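PDB 4H0O: acetate kinase from Entamoeba histolytica, which probably makes or uses acetyl phosphate by transferring a phosphoryl group between acetate and a phosphate donor, in a magnesium-dependent reaction. Local coordinates for residues Glu372-Pro377 with Val383-Asn388. Sequence-based numbering, arbitrary orientation.
Sequences EFLTMP and VCVAPN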
ATOM      1  N   GLU B 372      -7.667  18.848 -21.654  1.00 41.73           N
ATOM      2  CA  GLU B 372      -8.990  19.438 -21.486  1.00 45.04           C
ATOM      3  C   GLU B 372      -9.595  19.059 -20.139  1.00 39.84           C
ATOM      4  O   GLU B 372      -9.615  17.887 -19.763  1.00 36.81           O
ATOM      5  CB  GLU B 372      -9.919  19.002 -22.621  1.00 44.47           C
ATOM      6  CG  GLU B 372      -9.843  17.521 -22.951  1.00 54.65           C
ATOM      7  CD  GLU B 372     -10.752  17.131 -24.099  1.00 57.35           C
ATOM      8  OE1 GLU B 372     -11.955  17.465 -24.046  1.00 61.39           O
ATOM      9  OE2 GLU B 372     -10.266  16.492 -25.056  1.00 58.32           O
ATOM     10  N   PHE B 373     -10.088  20.059 -19.415  1.00 37.97           N
ATOM     11  CA  PHE B 373     -10.698  19.832 -18.110  1.00 37.08           C
ATOM     12  C   PHE B 373     -12.045  19.133 -18.245  1.00 40.87           C
ATOM     13  O   PHE B 373     -12.867  19.504 -19.083  1.00 43.95           O
ATOM     14  CB  PHE B 373     -10.865  21.156 -17.360  1.00 31.84           C
ATOM     15  CG  PHE B 373      -9.564  21.799 -16.969  1.00 43.64           C
ATOM     16  CD1 PHE B 373      -8.890  22.623 -17.854  1.00 43.10           C
ATOM     17  CD2 PHE B 373      -9.017  21.578 -15.716  1.00 39.42           C
ATOM     18  CE1 PHE B 373      -7.694  23.217 -17.498  1.00 42.14           C
ATOM     19  CE2 PHE B 373      -7.821  22.168 -15.353  1.00 39.66           C
ATOM     20  CZ  PHE B 373      -7.158  22.988 -16.245  1.00 50.80           C
ATOM     21  N   LEU B 374     -12.266  18.118 -17.416  1.00 35.35           N
ATOM     22  CA  LEU B 374     -13.512  17.364 -17.443  1.00 38.12           C
ATOM     23  C   LEU B 374     -14.446  17.791 -16.312  1.00 42.41           C
ATOM     24  O   LEU B 374     -15.625  17.435 -16.300  1.00 40.64           O
ATOM     25  CB  LEU B 374     -13.220  15.864 -17.370  1.00 39.99           C
ATOM     26  CG  LEU B 374     -12.185  15.365 -18.381  1.00 43.10           C
ATOM     27  CD1 LEU B 374     -12.006  13.851 -18.316  1.00 36.18           C
ATOM     28  CD2 LEU B 374     -12.574  15.799 -19.783  1.00 32.18           C
ATOM     29  N   THR B 375     -13.909  18.554 -15.362  1.00 38.39           N
ATOM     30  CA  THR B 375     -14.707  19.096 -14.267  1.00 39.89           C
ATOM     31  C   THR B 375     -15.270  20.465 -14.623  1.00 42.89           C
ATOM     32  O   THR B 375     -14.711  21.180 -15.459  1.00 37.56           O
ATOM     33  CB  THR B 375     -13.890  19.237 -12.960  1.00 34.18           C
ATOM     34  OG1 THR B 375     -12.532  19.578 -13.268  1.00 41.17           O
ATOM     35  CG2 THR B 375     -13.910  17.948 -12.173  1.00 33.00           C
ATOM     36  N   MET B 376     -16.380  20.821 -13.981  1.00 47.16           N
ATOM     37  CA  MET B 376     -16.901  22.179 -14.048  1.00 46.68           C
ATOM     38  C   MET B 376     -15.833  23.128 -13.511  1.00 47.56           C
ATOM     39  O   MET B 376     -15.053  22.755 -12.632  1.00 46.21           O
ATOM     40  CB  MET B 376     -18.167  22.301 -13.196  1.00 46.58           C
ATOM     41  CG  MET B 376     -19.202  21.208 -13.434  1.00 48.39           C
ATOM     42  SD  MET B 376     -19.887  21.222 -15.106  1.00 76.01           S
ATOM     43  CE  MET B 376     -21.112  19.914 -14.994  1.00 54.86           C
ATOM     44  N   PRO B 377     -15.775  24.354 -14.051  1.00 47.57           N
ATOM     45  CA  PRO B 377     -14.835  25.367 -13.549  1.00 41.80           C
ATOM     46  C   PRO B 377     -15.158  25.815 -12.124  1.00 41.00           C
ATOM     47  O   PRO B 377     -14.288  26.351 -11.437  1.00 54.35           O
ATOM     48  CB  PRO B 377     -15.015  26.535 -14.529  1.00 52.98           C
ATOM     49  CG  PRO B 377     -16.329  26.289 -15.199  1.00 58.04           C
ATOM     50  CD  PRO B 377     -16.472  24.801 -15.267  1.00 52.41           C
ATOM     51  N   VAL B 383     -10.193  18.295 -12.547  1.00 30.03           N
ATOM     52  CA  VAL B 383      -9.775  17.031 -13.147  1.00 31.74           C
ATOM     53  C   VAL B 383      -9.488  17.235 -14.631  1.00 42.15           C
ATOM     54  O   VAL B 383     -10.292  17.839 -15.347  1.00 39.62           O
ATOM     55  CB  VAL B 383     -10.856  15.938 -12.989  1.00 37.35           C
ATOM     56  CG1 VAL B 383     -10.447  14.669 -13.727  1.00 24.89           C
ATOM     57  CG2 VAL B 383     -11.099  15.631 -11.527  1.00 28.14           C
ATOM     58  N   CYS B 384      -8.343  16.744 -15.096  1.00 29.68           N
ATOM     59  CA  CYS B 384      -8.015  16.864 -16.510  1.00 30.24           C
ATOM     60  C   CYS B 384      -7.319  15.620 -17.039  1.00 29.39           C
ATOM     61  O   CYS B 384      -6.772  14.821 -16.272  1.00 28.41           O
ATOM     62  CB  CYS B 384      -7.139  18.093 -16.760  1.00 37.27           C
ATOM     63  SG  CYS B 384      -5.395  17.839 -16.378  1.00 43.80           S
ATOM     64  N   VAL B 385      -7.360  15.458 -18.356  1.00 32.23           N
ATOM     65  CA  VAL B 385      -6.569  14.443 -19.036  1.00 29.54           C
ATOM     66  C   VAL B 385      -5.437  15.167 -19.750  1.00 35.42           C
ATOM     67  O   VAL B 385      -5.640  16.255 -20.296  1.00 35.76           O
ATOM     68  CB  VAL B 385      -7.406  13.653 -20.061  1.00 33.71           C
ATOM     69  CG1 VAL B 385      -8.300  12.651 -19.360  1.00 30.46           C
ATOM     70  CG2 VAL B 385      -8.242  14.600 -20.919  1.00 29.14           C
ATOM     71  N   ALA B 386      -4.245  14.577 -19.737  1.00 32.68           N
ATOM     72  CA  ALA B 386      -3.089  15.199 -20.373  1.00 33.21           C
ATOM     73  C   ALA B 386      -2.284  14.180 -21.174  1.00 27.90           C
ATOM     74  O   ALA B 386      -1.821  13.180 -20.624  1.00 32.98           O
ATOM     75  CB  ALA B 386      -2.213  15.884 -19.336  1.00 32.40           C
ATOM     76  N   PRO B 387      -2.128  14.434 -22.484  1.00 33.22           N
ATOM     77  CA  PRO B 387      -1.398  13.568 -23.421  1.00 35.45           C
ATOM     78  C   PRO B 387       0.065  13.365 -23.028  1.00 33.95           C
ATOM     79  O   PRO B 387       0.694  14.291 -22.511  1.00 35.08           O
ATOM     80  CB  PRO B 387      -1.466  14.345 -24.738  1.00 32.20           C
ATOM     81  CG  PRO B 387      -2.683  15.197 -24.617  1.00 32.80           C
ATOM     82  CD  PRO B 387      -2.772  15.573 -23.166  1.00 29.15           C
ATOM     83  N   ASN B 388       0.595  12.170 -23.283  1.00 34.69           N
ATOM     84  CA  ASN B 388       1.987  11.857 -22.974  1.00 35.19           C
ATOM     85  C   ASN B 388       2.620  10.939 -24.020  1.00 34.04           C
ATOM     86  O   ASN B 388       3.249   9.937 -23.671  1.00 33.91           O
ATOM     87  CB  ASN B 388       2.103  11.213 -21.586  1.00 31.23           C
ATOM     88  CG  ASN B 388       1.397   9.869 -21.506  1.00 30.41           C
ATOM     89  OD1 ASN B 388       0.370   9.656 -22.155  1.00 35.41           O
ATOM     90  ND2 ASN B 388       1.951   8.952 -20.715  1.00 30.33           N
TER
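Thr375 OG1 accepts the backbone N-H of Val383 at 2.8 Å and donates to the side-chain carbonyl Gln382 OE1, so two groups of the returning strand grip the hydroxyl of buried Thr375. A chi1 of 34°, short of the staggered +60°, turns OG1 to that N-H, while the Thr375 and Val383 side chains cross at about a right angle, with Thr375 CG2 3.7 Å from Val383 CG2. One step back, Leu374 N donates to Val383 O over 2.9 Å in a nearly straight bond (165° at the hydrogen), and the same carbonyl receives a CA-H...O contact from Phe373. Phe373 and Cys384 form a non-hydrogen-bonded antiparallel pair: Cys384 CB sits over one face of the phenyl ring, 4.1 Å from CD2, and SG stands farther above that face, 5.4 Å from the centroid. On the other side of the sheet, Val385 touches two side chains, CG2 lying alongside Glu372 CG and CG1 meeting Leu374 CD1; helix 341-350 adds Arg344 against Leu374 and Val385. Strand 382-385 also pairs in parallel with strand 329-333, so this short beta hairpin, with 372-373 outermost, forms one margin of the mixed sheet in a ribonuclease H-like domain of the ASKHA superfamily.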